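Local structure of heroin esterase (1LZL) at residues 107-112 with 307-312; 182-187 with 250-255. The protein probably hydrolyses the acetyl ester bonds of heroin, acting as an acetyl esterase of the alpha/beta hydrolase fold. One frame throughout, in Å; residues are numbered along the deposited sequence.

Contact 1: residues 107-112 with 307-312; sequences RELGFA and EALTAI. Unlike the reference sequence in segment 307-312: E307 (reference Lys), A308 (reference Pro), L309 (reference His), T310 (reference Cys), A311 (reference Asp), I312 (reference Pro).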
loop_
_atom_site.group_PDB
_atom_site.type_symbol
_atom_site.label_atom_id
_atom_site.label_comp_id
_atom_site.label_asym_id
_atom_site.label_seq_id
_atom_site.Cartn_x
_atom_site.Cartn_y
_atom_site.Cartn_z
ATOM N N ARG A 107 9.447 13.453 8.571
ATOM C CA ARG A 107 10.086 14.766 8.551
ATOM C C ARG A 107 9.080 15.886 8.306
ATOM O O ARG A 107 9.096 16.911 8.991
ATOM C CB ARG A 107 11.193 14.738 7.476
ATOM C CG ARG A 107 11.920 16.076 7.363
ATOM C CD ARG A 107 12.782 16.185 6.108
ATOM N NE ARG A 107 13.947 15.303 6.227
ATOM C CZ ARG A 107 14.201 14.416 5.269
ATOM N NH1 ARG A 107 13.385 14.343 4.207
ATOM N NH2 ARG A 107 15.257 13.637 5.413
ATOM N N GLU A 108 8.158 15.738 7.343
ATOM C CA GLU A 108 7.328 16.889 6.982
ATOM C C GLU A 108 6.127 17.018 7.903
ATOM O O GLU A 108 5.690 18.150 8.157
ATOM C CB GLU A 108 6.799 16.795 5.550
ATOM C CG GLU A 108 7.889 16.775 4.496
ATOM C CD GLU A 108 8.751 18.024 4.626
ATOM O OE1 GLU A 108 8.192 19.078 4.994
ATOM O OE2 GLU A 108 9.967 17.932 4.380
ATOM N N LEU A 109 5.585 15.909 8.388
ATOM C CA LEU A 109 4.395 15.959 9.204
ATOM C C LEU A 109 4.657 15.797 10.699
ATOM O O LEU A 109 3.779 16.103 11.501
ATOM C CB LEU A 109 3.404 14.834 8.788
ATOM C CG LEU A 109 3.029 14.899 7.317
ATOM C CD1 LEU A 109 1.913 13.888 7.055
ATOM C CD2 LEU A 109 2.649 16.326 6.909
ATOM N N GLY A 110 5.850 15.283 11.062
ATOM C CA GLY A 110 6.122 15.106 12.479
ATOM C C GLY A 110 5.396 13.939 13.113
ATOM O O GLY A 110 5.070 13.873 14.297
ATOM N N PHE A 111 5.115 12.933 12.281
ATOM C CA PHE A 111 4.373 11.731 12.626
ATOM C C PHE A 111 5.364 10.560 12.660
ATOM O O PHE A 111 6.317 10.519 11.871
ATOM C CB PHE A 111 3.250 11.416 11.644
ATOM C CG PHE A 111 2.110 12.412 11.543
ATOM C CD1 PHE A 111 1.966 13.456 12.448
ATOM C CD2 PHE A 111 1.187 12.291 10.492
ATOM C CE1 PHE A 111 0.908 14.331 12.281
ATOM C CE2 PHE A 111 0.108 13.144 10.336
ATOM C CZ PHE A 111 -0.009 14.181 11.259
ATOM N N ALA A 112 5.115 9.620 13.576
ATOM C CA ALA A 112 5.831 8.346 13.515
ATOM C C ALA A 112 5.309 7.511 12.358
ATOM O O ALA A 112 4.164 7.649 11.924
ATOM C CB ALA A 112 5.646 7.600 14.826
ATOM N N GLU A 307 -0.264 16.092 -2.318
ATOM C CA GLU A 307 -1.617 15.812 -1.823
ATOM C C GLU A 307 -1.620 14.659 -0.850
ATOM O O GLU A 307 -2.396 14.644 0.102
ATOM C CB GLU A 307 -2.497 15.460 -3.015
ATOM C CG GLU A 307 -3.951 15.119 -2.669
ATOM C CD GLU A 307 -4.757 15.044 -3.959
ATOM O OE1 GLU A 307 -5.030 16.099 -4.598
ATOM O OE2 GLU A 307 -5.120 13.926 -4.366
ATOM N N ALA A 308 -0.747 13.681 -1.029
ATOM C CA ALA A 308 -0.671 12.551 -0.092
ATOM C C ALA A 308 -0.329 13.080 1.300
ATOM O O ALA A 308 -0.928 12.698 2.289
ATOM C CB ALA A 308 0.331 11.515 -0.545
ATOM N N LEU A 309 0.642 13.999 1.380
ATOM C CA LEU A 309 0.997 14.554 2.701
ATOM C C LEU A 309 -0.139 15.391 3.297
ATOM O O LEU A 309 -0.417 15.274 4.488
ATOM C CB LEU A 309 2.256 15.404 2.548
ATOM C CG LEU A 309 3.568 14.669 2.286
ATOM C CD1 LEU A 309 4.688 15.715 2.220
ATOM C CD2 LEU A 309 3.903 13.620 3.336
ATOM N N THR A 310 -0.772 16.205 2.443
ATOM C CA THR A 310 -1.931 16.978 2.889
ATOM C C THR A 310 -3.018 16.052 3.442
ATOM O O THR A 310 -3.617 16.260 4.506
ATOM C CB THR A 310 -2.485 17.851 1.763
ATOM O OG1 THR A 310 -1.508 18.887 1.513
ATOM C CG2 THR A 310 -3.738 18.575 2.191
ATOM N N ALA A 311 -3.276 14.948 2.741
ATOM C CA ALA A 311 -4.338 14.031 3.155
ATOM C C ALA A 311 -4.048 13.383 4.505
ATOM O O ALA A 311 -4.914 13.278 5.392
ATOM C CB ALA A 311 -4.505 12.937 2.077
ATOM N N ILE A 312 -2.777 12.920 4.647
ATOM C CA ILE A 312 -2.401 12.246 5.896
ATOM C C ILE A 312 -2.372 13.268 7.040
ATOM O O ILE A 312 -2.870 12.940 8.142
ATOM C CB ILE A 312 -1.076 11.499 5.721
ATOM C CG1 ILE A 312 -1.243 10.335 4.728
ATOM C CG2 ILE A 312 -0.513 10.985 7.033
ATOM C CD1 ILE A 312 0.076 9.772 4.228
#
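L109 reaches across to helix 299-315 with one methyl, CD1, which touches two residues one helical turn apart. L109 CD1 lies 3.8 Å from I312 CG2. It also meets the backbone of L309, with L109 CD1 3.7 Å from L309 O, and stands 4.2 Å from L309 CD2. The side chains of L109 and I312 cross at about a right angle. In I312 the CG2 branch lies opposite the backbone N, while CG1 swings to the N side (chi1 -66°). This turns CG2 toward both L109 and F111. F111 brings its ring in edge first: F111 CE2 is 3.7 Å from I312 O, which lies in the ring plane, and 4.0 Å from I312 CG2. One face of the same ring is covered from within the segment by L109, whose CB lies 3.7 Å above the centre of the F111 ring. At the outer edge the aliphatic part of E108 passes obliquely by L309, E108 CG lying 4.1 Å from L309 CD1. The chain of E108 then bends at chi2 (-58°) and takes the carboxylate away from the helix. G110, with positive phi, ends helix 99-109. The chain then enters strand 112-116, which pairs with strand 79-85. Helix 299-315 packs on helix 99-109 through L309 and I312, and on strand 183-187 through A308 and I312.

Contact 2: residues 182-187 with 250-255; sequences AFQFLE and PPTYLS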
loop_
_atom_site.group_PDB
_atom_site.type_symbol
_atom_site.label_atom_id
_atom_site.label_comp_id
_atom_site.label_asym_id
_atom_site.label_seq_id
_atom_site.Cartn_x
_atom_site.Cartn_y
_atom_site.Cartn_z
ATOM N N ALA A 182 -7.889 5.633 12.745
ATOM C CA ALA A 182 -8.374 7.003 12.525
ATOM C C ALA A 182 -8.473 7.379 11.039
ATOM O O ALA A 182 -9.270 8.249 10.666
ATOM C CB ALA A 182 -7.469 8.008 13.218
ATOM N N PHE A 183 -7.655 6.745 10.206
ATOM C CA PHE A 183 -7.509 7.154 8.796
ATOM C C PHE A 183 -6.957 5.999 7.974
ATOM O O PHE A 183 -6.129 5.229 8.495
ATOM C CB PHE A 183 -6.601 8.366 8.682
ATOM C CG PHE A 183 -6.599 9.030 7.300
ATOM C CD1 PHE A 183 -7.731 9.670 6.818
ATOM C CD2 PHE A 183 -5.455 8.991 6.520
ATOM C CE1 PHE A 183 -7.752 10.314 5.583
ATOM C CE2 PHE A 183 -5.450 9.638 5.290
ATOM C CZ PHE A 183 -6.588 10.274 4.813
ATOM N N GLN A 184 -7.441 5.896 6.731
ATOM C CA GLN A 184 -7.029 4.850 5.795
ATOM C C GLN A 184 -6.469 5.457 4.531
ATOM O O GLN A 184 -7.171 6.252 3.909
ATOM C CB GLN A 184 -8.257 3.967 5.523
ATOM C CG GLN A 184 -7.970 2.910 4.467
ATOM C CD GLN A 184 -9.109 1.928 4.265
ATOM O OE1 GLN A 184 -8.855 0.737 4.169
ATOM N NE2 GLN A 184 -10.337 2.453 4.169
ATOM N N PHE A 185 -5.256 5.084 4.109
ATOM C CA PHE A 185 -4.613 5.717 2.958
ATOM C C PHE A 185 -4.268 4.631 1.934
ATOM O O PHE A 185 -3.362 3.805 2.228
ATOM C CB PHE A 185 -3.372 6.488 3.435
ATOM C CG PHE A 185 -2.659 7.194 2.303
ATOM C CD1 PHE A 185 -1.700 6.577 1.496
ATOM C CD2 PHE A 185 -2.982 8.512 2.031
ATOM C CE1 PHE A 185 -1.115 7.257 0.452
ATOM C CE2 PHE A 185 -2.369 9.196 0.993
ATOM C CZ PHE A 185 -1.447 8.578 0.188
ATOM N N LEU A 186 -4.937 4.662 0.803
ATOM C CA LEU A 186 -4.814 3.605 -0.186
ATOM C C LEU A 186 -4.263 4.145 -1.488
ATOM O O LEU A 186 -5.006 4.868 -2.207
ATOM C CB LEU A 186 -6.199 2.934 -0.395
ATOM C CG LEU A 186 -6.856 2.404 0.892
ATOM C CD1 LEU A 186 -8.187 1.742 0.556
ATOM C CD2 LEU A 186 -5.951 1.418 1.648
ATOM N N GLU A 187 -3.026 3.838 -1.825
ATOM C CA GLU A 187 -2.468 4.373 -3.068
ATOM C C GLU A 187 -2.428 3.283 -4.117
ATOM O O GLU A 187 -1.810 2.235 -3.841
ATOM C CB GLU A 187 -1.063 4.913 -2.733
ATOM C CG GLU A 187 -0.258 5.512 -3.844
ATOM C CD GLU A 187 1.001 6.239 -3.339
ATOM O OE1 GLU A 187 1.507 5.938 -2.238
ATOM O OE2 GLU A 187 1.449 7.132 -4.124
ATOM N N PRO A 250 -12.776 3.781 8.401
ATOM C CA PRO A 250 -12.243 5.106 8.673
ATOM C C PRO A 250 -12.297 6.052 7.466
ATOM O O PRO A 250 -12.330 5.555 6.346
ATOM C CB PRO A 250 -10.752 4.826 8.996
ATOM C CG PRO A 250 -10.580 3.377 9.061
ATOM C CD PRO A 250 -11.700 2.753 8.286
ATOM N N PRO A 251 -12.246 7.366 7.694
ATOM C CA PRO A 251 -12.069 8.335 6.573
ATOM C C PRO A 251 -10.885 7.848 5.743
ATOM O O PRO A 251 -9.878 7.342 6.276
ATOM C CB PRO A 251 -11.775 9.675 7.248
ATOM C CG PRO A 251 -12.325 9.536 8.647
ATOM C CD PRO A 251 -12.268 8.066 8.982
ATOM N N THR A 252 -11.032 7.933 4.424
ATOM C CA THR A 252 -10.092 7.277 3.520
ATOM C C THR A 252 -9.632 8.198 2.410
ATOM O O THR A 252 -10.423 9.005 1.925
ATOM C CB THR A 252 -10.836 6.086 2.890
ATOM O OG1 THR A 252 -11.138 5.156 3.947
ATOM C CG2 THR A 252 -10.014 5.322 1.829
ATOM N N TYR A 253 -8.394 8.050 1.983
ATOM C CA TYR A 253 -7.856 8.675 0.796
ATOM C C TYR A 253 -7.586 7.515 -0.168
ATOM O O TYR A 253 -6.945 6.535 0.269
ATOM C CB TYR A 253 -6.561 9.444 1.075
ATOM C CG TYR A 253 -5.935 10.021 -0.191
ATOM C CD1 TYR A 253 -5.014 9.310 -0.956
ATOM C CD2 TYR A 253 -6.314 11.291 -0.636
ATOM C CE1 TYR A 253 -4.466 9.828 -2.108
ATOM C CE2 TYR A 253 -5.762 11.868 -1.796
ATOM C CZ TYR A 253 -4.846 11.107 -2.511
ATOM O OH TYR A 253 -4.255 11.582 -3.664
ATOM N N LEU A 254 -7.990 7.605 -1.426
ATOM C CA LEU A 254 -7.690 6.536 -2.405
ATOM C C LEU A 254 -7.274 7.181 -3.709
ATOM O O LEU A 254 -8.030 8.023 -4.240
ATOM C CB LEU A 254 -8.918 5.633 -2.597
ATOM C CG LEU A 254 -8.643 4.274 -3.239
ATOM C CD1 LEU A 254 -9.692 3.255 -2.857
ATOM C CD2 LEU A 254 -8.586 4.379 -4.775
ATOM N N SER A 255 -6.102 6.870 -4.234
ATOM C CA SER A 255 -5.670 7.377 -5.530
ATOM C C SER A 255 -5.547 6.240 -6.532
ATOM O O SER A 255 -5.195 5.094 -6.225
ATOM C CB SER A 255 -4.334 8.138 -5.423
ATOM O OG SER A 255 -3.333 7.227 -4.922
HETATM O O HOH W 1 -0.996 8.752 -5.373
#
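F185 lays its ring beside that of Y253, the planes only 7° apart but slid so far that the rings barely overlap. Their centroids are 5.0 Å apart, and the closest approach is F185 CE2 to Y253 CD1, 3.3 Å. The two residues are paired across the strands and point to the same face of the sheet. With CG opposite the backbone N in both (chi1 -179° and 176°), the rings lean the same way. F183 joins them there, its CZ 3.8 Å from Y253 CB. The hydroxyl of Y253 is bound beyond the strands, to E307. On the other face Q184 stretches alongside T252. Its amide donates from NE2 to T252 OG1 over 2.8 Å, with the oxygen close to the amide plane. T252 OG1 in turn donates to P250 O, 2.7 Å away, and so relays the side chain of Q184 to the backbone before the strand. A valine in place of T252 would probably leave the amide NH2 of Q184 and the carbonyl of P250 without this shared partner, and the Q184 amide freer to turn. Further along this face L186 CB rests 4.0 Å from L254 CG. Back on the face of the aromatic rings, at the end of the strands, a water bridges E187 OE2 and S255 OG, its oxygen 2.8 Å from S255 OG. The backbones pair in parallel: Q184 N binds P251 O, Y253 N binds Q184 O, L186 N binds Y253 O and S255 N binds L186 O. Strand 183-187 also pairs with strand 153-159, and Q184 and L186 pack on helix 161-176. These are neighbouring parallel strands in the central sheet of an alpha/beta hydrolase, covered by helices on both faces.

Contact 1 and contact 2 have centres 13 Å apart and meet through helix 299-315. That helix turns L309 and I312 to helix 99-109, and A308 and A311 to the aromatic face of strands 183-187 and 252-257. A308 CB lies 3.5 Å from F185 CZ, and A311 CB is 3.7 Å from Y253 CD2. A probable hydrogen bond of 2.6 Å joins E307 OE2 to Y253 OH. I312 serves both sides, touching F185 as well as L109. Along the chain, contact 2 is nested within the loop closed by contact 1. The strands of contact 2 run toward the probable catalytic triad of S160, D260 and H290, with E187 near it.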